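Nucleoside-diphosphate sugar epimerase (SulA family) (Corynebacterium glutamicum, PDB 3OH8) probably binds a dinucleotide cofactor in a Rossmann-type domain and acts as a nucleoside-diphosphate sugar epimerase of the SulA family. Local coordinates at residues S251-G256 against R283-A288; V255-H260 against S271-D276; V97-G102 against N501-R506; T5-P10 against Y124-L129; N37-A42 against T49-L54. All coordinates share one frame; numbering follows the deposited sequence.

Contact 1 of 5, residues S251-G256 against R283-A288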
# COMPACT_ATOMS: atom_id res chain seq x y z
N SER A 251 16.85 3.90 -0.39
CA SER A 251 17.21 2.76 -1.23
C SER A 251 16.67 1.45 -0.65
O SER A 251 16.83 1.17 0.54
CB SER A 251 18.74 2.68 -1.36
OG SER A 251 19.10 1.76 -2.38
N ALA A 252 16.03 0.64 -1.48
CA ALA A 252 15.52 -0.65 -1.02
C ALA A 252 16.67 -1.54 -0.54
O ALA A 252 17.77 -1.49 -1.09
CB ALA A 252 14.76 -1.35 -2.14
N SER A 253 16.43 -2.33 0.49
CA SER A 253 17.38 -3.36 0.89
C SER A 253 16.57 -4.54 1.38
O SER A 253 15.41 -4.69 0.98
CB SER A 253 18.36 -2.85 1.95
OG SER A 253 19.36 -3.83 2.20
N ALA A 254 17.14 -5.38 2.24
CA ALA A 254 16.43 -6.58 2.70
C ALA A 254 16.96 -7.07 4.02
O ALA A 254 18.13 -6.87 4.34
CB ALA A 254 16.55 -7.70 1.63
N VAL A 255 16.11 -7.74 4.79
CA VAL A 255 16.55 -8.33 6.05
C VAL A 255 17.57 -9.43 5.77
O VAL A 255 18.26 -9.91 6.68
CB VAL A 255 15.37 -8.92 6.83
CG1 VAL A 255 14.44 -7.79 7.35
CG2 VAL A 255 14.60 -9.88 5.95
N GLY A 256 17.67 -9.81 4.50
CA GLY A 256 18.67 -10.77 4.04
C GLY A 256 20.07 -10.27 4.35
O GLY A 256 21.03 -11.04 4.31
N ARG A 283 25.10 -6.43 1.58
CA ARG A 283 26.15 -5.49 1.97
C ARG A 283 26.60 -4.68 0.75
O ARG A 283 26.75 -3.46 0.83
CB ARG A 283 27.38 -6.20 2.57
CG ARG A 283 27.17 -6.82 3.97
CD ARG A 283 28.51 -7.26 4.61
NE ARG A 283 29.21 -8.28 3.82
CZ ARG A 283 29.05 -9.60 3.99
NH1 ARG A 283 28.20 -10.06 4.90
NH2 ARG A 283 29.73 -10.45 3.23
N ASP A 284 26.85 -5.36 -0.36
CA ASP A 284 27.29 -4.69 -1.58
C ASP A 284 26.20 -3.75 -2.11
O ASP A 284 26.48 -2.64 -2.56
CB ASP A 284 27.60 -5.71 -2.66
CG ASP A 284 28.83 -6.56 -2.32
OD1 ASP A 284 29.55 -6.20 -1.37
OD2 ASP A 284 29.05 -7.58 -3.00
N TRP A 285 24.96 -4.22 -2.06
CA TRP A 285 23.82 -3.45 -2.53
C TRP A 285 23.71 -2.13 -1.74
O TRP A 285 23.52 -1.05 -2.31
CB TRP A 285 22.58 -4.32 -2.36
CG TRP A 285 21.29 -3.80 -2.88
CD1 TRP A 285 21.09 -2.72 -3.70
CD2 TRP A 285 20.00 -4.36 -2.62
NE1 TRP A 285 19.74 -2.58 -3.97
CE2 TRP A 285 19.06 -3.58 -3.32
CE3 TRP A 285 19.56 -5.46 -1.87
CZ2 TRP A 285 17.68 -3.85 -3.28
CZ3 TRP A 285 18.20 -5.72 -1.82
CH2 TRP A 285 17.27 -4.92 -2.52
N GLU A 286 23.85 -2.21 -0.42
CA GLU A 286 23.85 -1.01 0.39
C GLU A 286 25.09 -0.14 0.15
O GLU A 286 25.01 1.08 0.06
CB GLU A 286 23.70 -1.37 1.87
CG GLU A 286 22.33 -2.00 2.16
CD GLU A 286 22.11 -2.27 3.63
OE1 GLU A 286 22.95 -1.84 4.45
OE2 GLU A 286 21.09 -2.91 3.97
N HIS A 287 26.26 -0.78 0.02
CA HIS A 287 27.49 -0.01 -0.12
C HIS A 287 27.53 0.77 -1.44
O HIS A 287 28.22 1.77 -1.56
CB HIS A 287 28.73 -0.91 0.02
CG HIS A 287 30.02 -0.16 -0.11
ND1 HIS A 287 30.85 -0.29 -1.20
CD2 HIS A 287 30.59 0.76 0.70
CE1 HIS A 287 31.90 0.50 -1.05
NE2 HIS A 287 31.77 1.15 0.10
N ALA A 288 26.79 0.30 -2.44
CA ALA A 288 26.71 1.00 -3.71
C ALA A 288 26.11 2.41 -3.61
O ALA A 288 26.24 3.20 -4.55
CB ALA A 288 25.95 0.16 -4.73
O HOH W 1 20.58 -0.02 -1.32
O HOH W 2 17.76 -0.44 -3.81

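Contact 2 of 5, residues V255-H260 against S271-D276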
# COMPACT_ATOMS: atom_id res chain seq x y z
N VAL A 255 16.11 -7.74 4.79
CA VAL A 255 16.55 -8.33 6.05
C VAL A 255 17.57 -9.43 5.77
O VAL A 255 18.26 -9.91 6.68
CB VAL A 255 15.37 -8.92 6.83
CG1 VAL A 255 14.44 -7.79 7.35
CG2 VAL A 255 14.60 -9.88 5.95
N GLY A 256 17.67 -9.81 4.50
CA GLY A 256 18.67 -10.77 4.04
C GLY A 256 20.07 -10.27 4.35
O GLY A 256 21.03 -11.04 4.31
N PHE A 257 20.18 -8.98 4.66
CA PHE A 257 21.42 -8.40 5.14
C PHE A 257 21.97 -9.18 6.34
O PHE A 257 23.19 -9.30 6.50
CB PHE A 257 21.19 -6.95 5.54
CG PHE A 257 22.39 -6.29 6.18
CD1 PHE A 257 23.34 -5.64 5.39
CD2 PHE A 257 22.56 -6.31 7.55
CE1 PHE A 257 24.45 -5.02 5.97
CE2 PHE A 257 23.67 -5.70 8.13
CZ PHE A 257 24.62 -5.06 7.34
N TYR A 258 21.07 -9.68 7.19
CA TYR A 258 21.47 -10.35 8.42
C TYR A 258 21.82 -11.81 8.16
O TYR A 258 22.21 -12.54 9.09
CB TYR A 258 20.36 -10.24 9.48
CG TYR A 258 20.01 -8.81 9.78
CD1 TYR A 258 20.92 -7.98 10.43
CD2 TYR A 258 18.79 -8.27 9.37
CE1 TYR A 258 20.61 -6.65 10.69
CE2 TYR A 258 18.47 -6.94 9.63
CZ TYR A 258 19.39 -6.14 10.28
OH TYR A 258 19.08 -4.84 10.52
N GLY A 259 21.68 -12.23 6.91
CA GLY A 259 21.88 -13.62 6.56
C GLY A 259 20.54 -14.32 6.51
O GLY A 259 19.54 -13.81 7.03
N HIS A 260 20.51 -15.48 5.88
CA HIS A 260 19.26 -16.20 5.72
C HIS A 260 18.79 -16.85 7.02
O HIS A 260 17.60 -17.08 7.21
CB HIS A 260 19.34 -17.21 4.56
CG HIS A 260 20.01 -18.50 4.92
ND1 HIS A 260 19.31 -19.64 5.25
CD2 HIS A 260 21.32 -18.84 4.97
CE1 HIS A 260 20.16 -20.62 5.50
NE2 HIS A 260 21.39 -20.17 5.34
N SER A 271 22.61 -5.07 14.73
CA SER A 271 23.16 -6.41 14.53
C SER A 271 24.10 -6.45 13.32
O SER A 271 23.88 -5.75 12.33
CB SER A 271 22.04 -7.42 14.35
OG SER A 271 21.12 -7.32 15.41
N GLU A 272 25.13 -7.28 13.42
CA GLU A 272 26.07 -7.44 12.31
C GLU A 272 25.42 -8.08 11.10
O GLU A 272 24.43 -8.80 11.22
CB GLU A 272 27.22 -8.37 12.71
CG GLU A 272 28.10 -7.88 13.80
CD GLU A 272 29.23 -8.87 14.06
OE1 GLU A 272 29.65 -9.57 13.10
OE2 GLU A 272 29.67 -8.96 15.21
N SER A 273 26.03 -7.85 9.94
CA SER A 273 25.62 -8.54 8.73
C SER A 273 25.80 -10.04 8.86
O SER A 273 26.63 -10.52 9.65
CB SER A 273 26.43 -8.04 7.53
OG SER A 273 25.95 -8.59 6.32
N GLY A 274 25.05 -10.78 8.06
CA GLY A 274 25.11 -12.23 8.06
C GLY A 274 26.38 -12.81 7.46
O GLY A 274 27.34 -12.09 7.17
N ASP A 275 26.38 -14.13 7.27
CA ASP A 275 27.62 -14.84 6.94
C ASP A 275 27.54 -15.62 5.64
O ASP A 275 28.46 -16.36 5.28
CB ASP A 275 28.01 -15.78 8.10
CG ASP A 275 26.96 -16.85 8.38
OD1 ASP A 275 26.10 -17.11 7.52
OD2 ASP A 275 27.00 -17.45 9.47
N ASP A 276 26.44 -15.43 4.92
CA ASP A 276 26.19 -16.17 3.68
C ASP A 276 26.23 -15.26 2.45
O ASP A 276 26.55 -14.08 2.55
CB ASP A 276 24.84 -16.89 3.78
CG ASP A 276 23.71 -15.96 4.19
OD1 ASP A 276 23.91 -14.73 4.17
OD2 ASP A 276 22.63 -16.47 4.53

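Contact 3 of 5, residues V97-G102 against N501-R506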
# COMPACT_ATOMS: atom_id res chain seq x y z
N VAL A 97 -21.18 13.63 4.21
CA VAL A 97 -21.78 14.71 5.00
C VAL A 97 -20.91 15.10 6.19
O VAL A 97 -20.05 14.34 6.61
CB VAL A 97 -23.21 14.40 5.48
CG1 VAL A 97 -24.16 14.30 4.29
CG2 VAL A 97 -23.24 13.13 6.32
N ASP A 98 -21.13 16.31 6.70
CA ASP A 98 -20.47 16.74 7.93
C ASP A 98 -21.04 15.97 9.10
O ASP A 98 -22.24 15.69 9.15
CB ASP A 98 -20.64 18.24 8.15
CG ASP A 98 -19.95 19.05 7.09
OD1 ASP A 98 -18.81 18.69 6.71
OD2 ASP A 98 -20.55 20.04 6.61
N GLN A 99 -20.16 15.58 10.01
CA GLN A 99 -20.55 14.81 11.17
C GLN A 99 -19.63 15.15 12.33
O GLN A 99 -18.50 14.66 12.40
CB GLN A 99 -20.48 13.32 10.87
CG GLN A 99 -21.00 12.47 12.01
CD GLN A 99 -22.48 12.73 12.28
OE1 GLN A 99 -23.29 12.74 11.36
NE2 GLN A 99 -22.84 12.94 13.55
N ASP A 100 -20.11 16.01 13.23
CA ASP A 100 -19.35 16.39 14.42
C ASP A 100 -17.92 16.84 14.11
O ASP A 100 -16.98 16.47 14.80
CB ASP A 100 -19.35 15.22 15.42
CG ASP A 100 -20.76 14.85 15.86
OD1 ASP A 100 -21.59 15.77 16.05
OD2 ASP A 100 -21.06 13.64 16.01
N GLY A 101 -17.75 17.65 13.07
CA GLY A 101 -16.44 18.14 12.69
C GLY A 101 -15.65 17.18 11.82
O GLY A 101 -14.64 17.55 11.22
N GLY A 102 -16.11 15.93 11.76
CA GLY A 102 -15.53 14.90 10.90
C GLY A 102 -16.43 14.64 9.70
O GLY A 102 -17.22 15.50 9.31
N ASN A 501 -29.58 6.35 10.81
CA ASN A 501 -29.21 5.22 11.66
C ASN A 501 -27.90 5.48 12.40
O ASN A 501 -27.77 5.22 13.60
CB ASN A 501 -29.10 3.94 10.81
CG ASN A 501 -28.63 2.74 11.62
OD1 ASN A 501 -29.36 2.23 12.47
ND2 ASN A 501 -27.42 2.27 11.35
N PHE A 502 -26.91 5.99 11.68
CA PHE A 502 -25.62 6.29 12.29
C PHE A 502 -25.80 7.31 13.41
O PHE A 502 -25.28 7.16 14.51
CB PHE A 502 -24.64 6.85 11.26
CG PHE A 502 -23.32 7.26 11.86
CD1 PHE A 502 -22.28 6.34 11.98
CD2 PHE A 502 -23.14 8.54 12.35
CE1 PHE A 502 -21.07 6.71 12.57
CE2 PHE A 502 -21.93 8.93 12.94
CZ PHE A 502 -20.89 8.01 13.04
N ARG A 503 -26.56 8.36 13.10
CA ARG A 503 -26.75 9.43 14.07
C ARG A 503 -27.56 8.99 15.29
O ARG A 503 -27.28 9.41 16.40
CB ARG A 503 -27.35 10.65 13.39
CG ARG A 503 -26.34 11.35 12.51
CD ARG A 503 -26.96 12.40 11.63
NE ARG A 503 -25.93 13.08 10.85
CZ ARG A 503 -26.17 14.00 9.93
NH1 ARG A 503 -27.42 14.36 9.66
NH2 ARG A 503 -25.17 14.56 9.28
N ARG A 504 -28.55 8.13 15.08
CA ARG A 504 -29.37 7.66 16.19
C ARG A 504 -28.50 6.86 17.16
O ARG A 504 -28.57 7.02 18.38
CB ARG A 504 -30.55 6.83 15.66
CG ARG A 504 -31.70 6.66 16.63
CD ARG A 504 -33.00 6.47 15.84
NE ARG A 504 -32.74 5.57 14.73
CZ ARG A 504 -33.14 5.74 13.47
NH1 ARG A 504 -33.87 6.79 13.12
NH2 ARG A 504 -32.79 4.84 12.57
N LYS A 505 -27.64 6.01 16.61
CA LYS A 505 -26.72 5.21 17.42
C LYS A 505 -25.69 6.08 18.16
O LYS A 505 -25.45 5.90 19.34
CB LYS A 505 -26.02 4.16 16.55
CG LYS A 505 -24.90 3.41 17.25
CD LYS A 505 -25.41 2.47 18.33
CE LYS A 505 -24.27 1.61 18.87
NZ LYS A 505 -24.75 0.60 19.87
N ARG A 506 -25.09 7.04 17.46
CA ARG A 506 -24.13 7.93 18.09
C ARG A 506 -24.77 8.75 19.21
O ARG A 506 -24.18 8.92 20.28
CB ARG A 506 -23.47 8.86 17.07
CG ARG A 506 -22.57 9.91 17.73
CD ARG A 506 -21.75 10.69 16.71
NE ARG A 506 -20.59 9.93 16.27
CZ ARG A 506 -19.51 10.46 15.71
NH1 ARG A 506 -19.43 11.77 15.53
NH2 ARG A 506 -18.50 9.68 15.35

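Contact 4 of 5, residues T5-P10 against Y124-L129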
# COMPACT_ATOMS: atom_id res chain seq x y z
N THR A 5 -24.30 1.40 3.24
CA THR A 5 -23.63 1.33 4.53
C THR A 5 -22.80 2.60 4.74
O THR A 5 -22.31 3.21 3.78
CB THR A 5 -22.77 0.04 4.67
OG1 THR A 5 -22.38 -0.14 6.03
CG2 THR A 5 -21.50 0.08 3.76
N SER A 6 -22.65 2.99 6.01
CA SER A 6 -21.98 4.24 6.34
C SER A 6 -20.78 4.04 7.27
O SER A 6 -20.74 3.09 8.05
CB SER A 6 -22.97 5.23 7.01
OG SER A 6 -24.00 5.63 6.12
N HIS A 7 -19.80 4.94 7.19
CA HIS A 7 -18.67 4.91 8.11
C HIS A 7 -18.15 6.32 8.40
O HIS A 7 -18.17 7.19 7.53
CB HIS A 7 -17.54 4.01 7.58
CG HIS A 7 -16.97 4.45 6.27
ND1 HIS A 7 -15.66 4.87 6.12
CD2 HIS A 7 -17.52 4.51 5.03
CE1 HIS A 7 -15.43 5.17 4.86
NE2 HIS A 7 -16.54 4.96 4.17
N PHE A 8 -17.70 6.53 9.62
CA PHE A 8 -17.23 7.84 10.06
C PHE A 8 -15.72 7.99 9.89
O PHE A 8 -14.95 7.11 10.25
CB PHE A 8 -17.58 8.04 11.53
CG PHE A 8 -17.07 9.32 12.10
CD1 PHE A 8 -17.68 10.53 11.76
CD2 PHE A 8 -16.01 9.33 13.00
CE1 PHE A 8 -17.21 11.73 12.29
CE2 PHE A 8 -15.54 10.52 13.54
CZ PHE A 8 -16.14 11.72 13.18
N ILE A 9 -15.30 9.14 9.37
CA ILE A 9 -13.89 9.44 9.18
C ILE A 9 -13.57 10.67 10.02
O ILE A 9 -14.19 11.72 9.82
CB ILE A 9 -13.59 9.78 7.71
CG1 ILE A 9 -13.97 8.61 6.79
CG2 ILE A 9 -12.11 10.14 7.53
CD1 ILE A 9 -13.12 7.38 6.98
N PRO A 10 -12.62 10.56 10.97
CA PRO A 10 -12.38 11.67 11.89
C PRO A 10 -11.53 12.76 11.26
O PRO A 10 -10.54 13.17 11.85
CB PRO A 10 -11.62 11.00 13.04
CG PRO A 10 -10.82 9.90 12.35
CD PRO A 10 -11.71 9.42 11.20
N TYR A 124 -12.69 -3.06 3.32
CA TYR A 124 -11.36 -2.63 2.86
C TYR A 124 -11.33 -1.13 2.53
O TYR A 124 -10.45 -0.40 2.99
CB TYR A 124 -10.90 -3.42 1.62
CG TYR A 124 -9.53 -2.97 1.15
CD1 TYR A 124 -8.37 -3.47 1.75
CD2 TYR A 124 -9.40 -2.01 0.15
CE1 TYR A 124 -7.11 -3.04 1.34
CE2 TYR A 124 -8.14 -1.58 -0.27
CZ TYR A 124 -7.00 -2.11 0.33
OH TYR A 124 -5.75 -1.68 -0.08
N ARG A 125 -12.30 -0.69 1.73
CA ARG A 125 -12.41 0.73 1.38
C ARG A 125 -12.44 1.61 2.63
O ARG A 125 -11.75 2.63 2.69
CB ARG A 125 -13.65 1.00 0.52
CG ARG A 125 -13.66 0.35 -0.86
CD ARG A 125 -14.92 0.77 -1.66
NE ARG A 125 -15.09 2.23 -1.63
CZ ARG A 125 -14.61 3.05 -2.56
NH1 ARG A 125 -13.96 2.57 -3.61
NH2 ARG A 125 -14.79 4.36 -2.44
N GLN A 126 -13.23 1.21 3.63
CA GLN A 126 -13.35 1.97 4.88
C GLN A 126 -12.05 1.98 5.72
O GLN A 126 -11.57 3.05 6.13
CB GLN A 126 -14.51 1.44 5.75
CG GLN A 126 -15.87 1.47 5.06
CD GLN A 126 -16.97 0.78 5.85
OE1 GLN A 126 -18.15 1.02 5.61
NE2 GLN A 126 -16.59 -0.09 6.79
N THR A 127 -11.50 0.81 5.99
CA THR A 127 -10.26 0.74 6.78
C THR A 127 -9.11 1.44 6.05
O THR A 127 -8.33 2.16 6.66
CB THR A 127 -9.86 -0.71 7.16
OG1 THR A 127 -9.76 -1.52 5.99
CG2 THR A 127 -10.93 -1.32 8.08
N GLN A 128 -9.00 1.22 4.75
CA GLN A 128 -7.88 1.77 4.00
C GLN A 128 -7.93 3.29 3.99
O GLN A 128 -6.92 3.96 4.17
CB GLN A 128 -7.86 1.24 2.56
CG GLN A 128 -6.60 1.62 1.79
CD GLN A 128 -5.38 0.81 2.23
OE1 GLN A 128 -5.51 -0.21 2.91
NE2 GLN A 128 -4.21 1.23 1.80
N LEU A 129 -9.12 3.84 3.76
CA LEU A 129 -9.29 5.29 3.77
C LEU A 129 -8.89 5.87 5.11
O LEU A 129 -8.13 6.86 5.18
CB LEU A 129 -10.77 5.65 3.53
CG LEU A 129 -11.08 6.97 2.81
CD1 LEU A 129 -12.32 7.68 3.39
CD2 LEU A 129 -9.90 7.90 2.74

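Contact 5 of 5, residues N37-A42 against T49-L54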
# COMPACT_ATOMS: atom_id res chain seq x y z
N ASN A 37 -7.73 -3.91 -11.35
CA ASN A 37 -6.72 -2.88 -11.17
C ASN A 37 -6.89 -1.72 -12.14
O ASN A 37 -6.91 -1.91 -13.35
CB ASN A 37 -5.31 -3.47 -11.26
CG ASN A 37 -5.00 -4.38 -10.10
OD1 ASN A 37 -4.92 -5.60 -10.25
ND2 ASN A 37 -4.85 -3.80 -8.91
N PRO A 38 -7.03 -0.51 -11.58
CA PRO A 38 -7.22 0.70 -12.38
C PRO A 38 -5.98 0.92 -13.23
O PRO A 38 -4.86 0.96 -12.71
CB PRO A 38 -7.35 1.80 -11.33
CG PRO A 38 -6.59 1.26 -10.13
CD PRO A 38 -6.84 -0.22 -10.15
N ILE A 39 -6.16 1.02 -14.54
CA ILE A 39 -5.02 1.26 -15.41
C ILE A 39 -5.00 2.70 -15.94
O ILE A 39 -3.98 3.15 -16.45
CB ILE A 39 -4.92 0.22 -16.55
CG1 ILE A 39 -6.25 0.08 -17.30
CG2 ILE A 39 -4.53 -1.14 -15.98
CD1 ILE A 39 -6.22 -1.02 -18.36
N THR A 40 -6.10 3.42 -15.78
CA THR A 40 -6.11 4.84 -16.11
C THR A 40 -6.61 5.70 -14.94
O THR A 40 -7.17 5.19 -13.97
CB THR A 40 -6.97 5.13 -17.36
OG1 THR A 40 -8.36 5.09 -17.01
CG2 THR A 40 -6.70 4.13 -18.44
N GLN A 41 -6.40 7.00 -15.05
CA GLN A 41 -6.84 7.96 -14.04
C GLN A 41 -7.89 8.94 -14.58
O GLN A 41 -7.57 9.81 -15.40
CB GLN A 41 -5.63 8.75 -13.53
CG GLN A 41 -5.96 9.79 -12.47
CD GLN A 41 -6.32 9.17 -11.13
OE1 GLN A 41 -7.43 9.33 -10.65
NE2 GLN A 41 -5.37 8.44 -10.54
N ALA A 42 -9.13 8.80 -14.12
CA ALA A 42 -10.16 9.77 -14.45
C ALA A 42 -9.81 11.13 -13.86
O ALA A 42 -9.51 11.24 -12.67
CB ALA A 42 -11.52 9.31 -13.96
N THR A 49 -14.00 8.81 -17.43
CA THR A 49 -14.01 7.38 -17.24
C THR A 49 -12.69 6.84 -16.68
O THR A 49 -11.64 7.46 -16.78
CB THR A 49 -14.44 6.62 -18.53
OG1 THR A 49 -13.30 6.13 -19.23
CG2 THR A 49 -15.25 7.52 -19.44
N THR A 50 -12.80 5.68 -16.05
CA THR A 50 -11.66 4.97 -15.49
C THR A 50 -11.67 3.56 -16.06
O THR A 50 -12.71 2.92 -16.06
CB THR A 50 -11.79 4.87 -13.97
OG1 THR A 50 -11.83 6.19 -13.41
CG2 THR A 50 -10.61 4.09 -13.38
N ILE A 51 -10.52 3.10 -16.56
CA ILE A 51 -10.43 1.74 -17.08
C ILE A 51 -9.77 0.83 -16.05
O ILE A 51 -8.70 1.16 -15.53
CB ILE A 51 -9.57 1.67 -18.39
CG1 ILE A 51 -9.97 2.76 -19.40
CG2 ILE A 51 -9.65 0.27 -19.02
CD1 ILE A 51 -11.29 2.53 -20.09
N PHE A 52 -10.40 -0.30 -15.76
CA PHE A 52 -9.82 -1.30 -14.87
C PHE A 52 -9.42 -2.54 -15.67
O PHE A 52 -10.18 -2.99 -16.53
CB PHE A 52 -10.82 -1.74 -13.81
CG PHE A 52 -11.17 -0.69 -12.80
CD1 PHE A 52 -12.09 0.30 -13.09
CD2 PHE A 52 -10.59 -0.70 -11.54
CE1 PHE A 52 -12.43 1.27 -12.15
CE2 PHE A 52 -10.92 0.26 -10.59
CZ PHE A 52 -11.84 1.24 -10.89
N SER A 53 -8.27 -3.12 -15.35
CA SER A 53 -7.90 -4.42 -15.89
C SER A 53 -8.54 -5.51 -15.04
O SER A 53 -8.64 -5.38 -13.82
CB SER A 53 -6.38 -4.59 -15.88
OG SER A 53 -5.89 -4.55 -14.55
N LEU A 54 -8.98 -6.58 -15.70
CA LEU A 54 -9.58 -7.74 -15.06
C LEU A 54 -8.79 -8.97 -15.52
O LEU A 54 -7.92 -8.85 -16.37
CB LEU A 54 -11.04 -7.87 -15.47
CG LEU A 54 -12.10 -7.08 -14.69
CD1 LEU A 54 -13.40 -7.01 -15.47
CD2 LEU A 54 -12.32 -7.72 -13.33
O HOH W 3 -9.68 6.84 -18.48
O HOH W 4 -9.96 7.45 -12.10

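Contact 1 of 5, residues S251-G256 against R283-A288
W285 has CG trans to its backbone N (chi1 -175°), which lays the indole against the backbone of A252 and S253; its neighbour E286 has CG beside its N instead (chi1 -65°), and its extended chain brings the carboxylate to the hydroxyl of S253. The strand backbone covers one face of the indole. A252 O sits above it, 3.2 Å from W285 CZ2, and S253 CA makes a CH-pi contact, 3.9 Å from the centroid of the six-membered ring. A252 CB touches W285 CZ2 at 4.0 Å. Next to it S253 OG donates to E286 OE2 at 2.6 Å, meeting the lone pair that points away from the second carboxylate oxygen. E286 OE2 also forms a salt bridge with R303 of strand 298-308, so the buried carboxylate is answered by a hydroxyl and a guanidinium and would probably stay ionised. Two waters bridge the strand to W285: one donates to S251 OG, A252 O and W285 O, and the other donates to A252 O and accepts from S251 OG, with a weak bond from W285 NE1. R229 adds a cation-pi contact to the indole. The 283-287 part of the helix runs nearly antiparallel to 251-254 (165°), as a helix covering the parallel sheet does in the Rossmann fold of the epimerase/dehydratase family.

Contact 2 of 5, residues V255-H260 against S271-D276
F257 O takes two hydrogen bonds from the other segment, one from S273 OG at 2.9 Å and one from G274 N at 2.8 Å. Both donors lie in the carbonyl plane, and the amide bond is nearly straight (170°). With OG trans to its own N (chi1 -173°), S273 brings the hydroxyl to that carbonyl while its CB stands over one face of F257, 3.9 Å from the centroid. Y258 turns a ring edge to the loop, with S271 O 3.8 Å from CE1 and E272 O 3.7 Å from CD1. Between these side chains and D276 the backbones close to 3.8 Å between G259 CA and G274 CA, a spacing that two glycines permit. Further along, the D276 carboxylate faces the H260 amide, though the place of OD2 is doubtful; its OD1 caps A279 N at the start of helix 277-287.

In the next shell, R262 NH1 ties Y258 O to E272 O, R303 lies against F257 in a cation-pi contact, and the phenol of Y258 reaches N363 and R303. The 3-10 turn 255-258 and the loop 271-276 are thus joined chiefly at F257 O, which accepts two donors; R283 NH1, bonded to S273 OG, would probably make that hydroxyl the better donor.

Contact 3 of 5, residues V97-G102 against N501-R506
D100 OD2 is gripped by two donors, one from each side of the contact. R506 NH1 reaches it at 2.5 Å in a salt bridge, meeting the D100 OD2 lone pair that points away from OD1; carboxylate and guanidinium are nearly coplanar (9°). Q99 NE2 comes to the same oxygen from above the carboxylate plane, at 3.1 Å. The amide of Q99 is therefore spoken for at both ends, because its OE1 accepts from R503 NE at 2.7 Å, on a lone pair and almost straight (169°). A bend at chi2 (63°) folds the glutamine so that its amide lies between the two arginines. R503 NH2 adds weak bonds to Q99 OE1 and to D98 O. D98 and D100 flank the glutamine on strand 91-99 and in the type I' turn from Q99 to G102, which joins that strand to strand 102-110 as a tight beta hairpin. Helix 488-511, near the C-terminus of the chain, lies beside this hairpin end, and its 501-506 part runs in the direction of 97-99.

Between the arginines F502 supplies the apolar part, its CE2 3.8 Å from Q99 CG. The same carbon, CE2, lies over one face of the R506 guanidinium, toward its rim, and F8 of strand 3-9 makes a cation-pi contact with R506. The carboxylate of D98 turns to R13 in a salt bridge.

Contact 4 of 5, residues T5-P10 against Y124-L129
Starting from its CB, Q126 climbs across the imidazole of H7. CB lies 3.6 Å from H7 ND1, at one side of the ring. The next carbon, CG, stands almost exactly over the ring, 3.4 Å from its centroid and 9° off the normal, a close CH-pi contact. Beyond it CD passes 3.7 Å from H7 CB, and the amide at the tip ends beside T5 CG2 and the strand backbone. Amide and imidazole planes are 36° apart, so the two flat groups are tilted and do not stack. H7 can offer its face in this way because CG stands between its backbone N and carbonyl carbon (chi1 61°), which turns one face of the ring to Q126.

One turn along the helix L129 continues the layer. Its CD1 meets I9 CD1 at 3.7 Å, the two side chains crossing at about a right angle, and the same methyl lies at the edge of the H7 ring, 4.3 Å from CE1. No hydrogen bond joins the two segments; all six touching residues are buried. A446 packs against both H7 and Q126, T5 OG1 reaches Q450, and S6, on the other side of the strand, bonds to S498 and T106. Segments 5-9 and 124-129 run in nearly the same direction, the helix laid along the edge strand and over the antiparallel sheet, consistent with a helix-grip fold, whose long C-terminal helix packs on the sheet.

Contact 5 of 5, residues N37-A42 against T49-L54
N37-A42 and T49-L54 form a beta hairpin, antiparallel and regular at one end only. N37 and S53 are the hydrogen-bonded pair, with N37 N to S53 O at 3.0 Å and S53 N to N37 O at 2.7 Å; the next pair, P38 with F52, is non-hydrogen-bonded and packs the proline CB against F52 CE2 at 4.0 Å. On that face V26 of helix 25-29 lies against both, and W60 of the next strand meets F52. I39 N then gives I51 O a bond of 2.7 Å, almost straight, and T40 N turns weakly to the same oxygen, consistent with a classic beta bulge opposite I51. I39 CD1 rests on I51 CG2, both residues being partly exposed.

Toward the turn the regular bridge pairing ends and side chains and water take over. T40 OG1, set between its backbone N and carbonyl carbon (chi1 77°), replaces a backbone carbonyl as acceptor for I51 N at 3.0 Å. One water links T40 OG1 to T49 O, and a second joins A42 N to T50 OG1, 2.6 Å from each.

Overall arrangement
Along the chain, contact 5 is nested inside the loop closed by contact 4, and contacts 1 and 2 lie inside the far larger loop closed by contact 3. Contacts 3, 4 and 5 all reach the seven-stranded antiparallel sheet: contacts 5 and 4 at its outermost strands, 37-38 and 3-9, contact 3 at strand 91-99 and its turn to 102-110. Contacts 3 and 4 touch through F8, their centres about 13 Å apart, so the N-terminal strand and the C-terminal helix 488-511 meet there. Contacts 1 and 2 share V255 and G256, with centres about 11 Å apart. The centres of contacts 1 and 4 are about 37 Å apart, reflecting two larger sheets, the antiparallel one and the mixed Rossmann-type one.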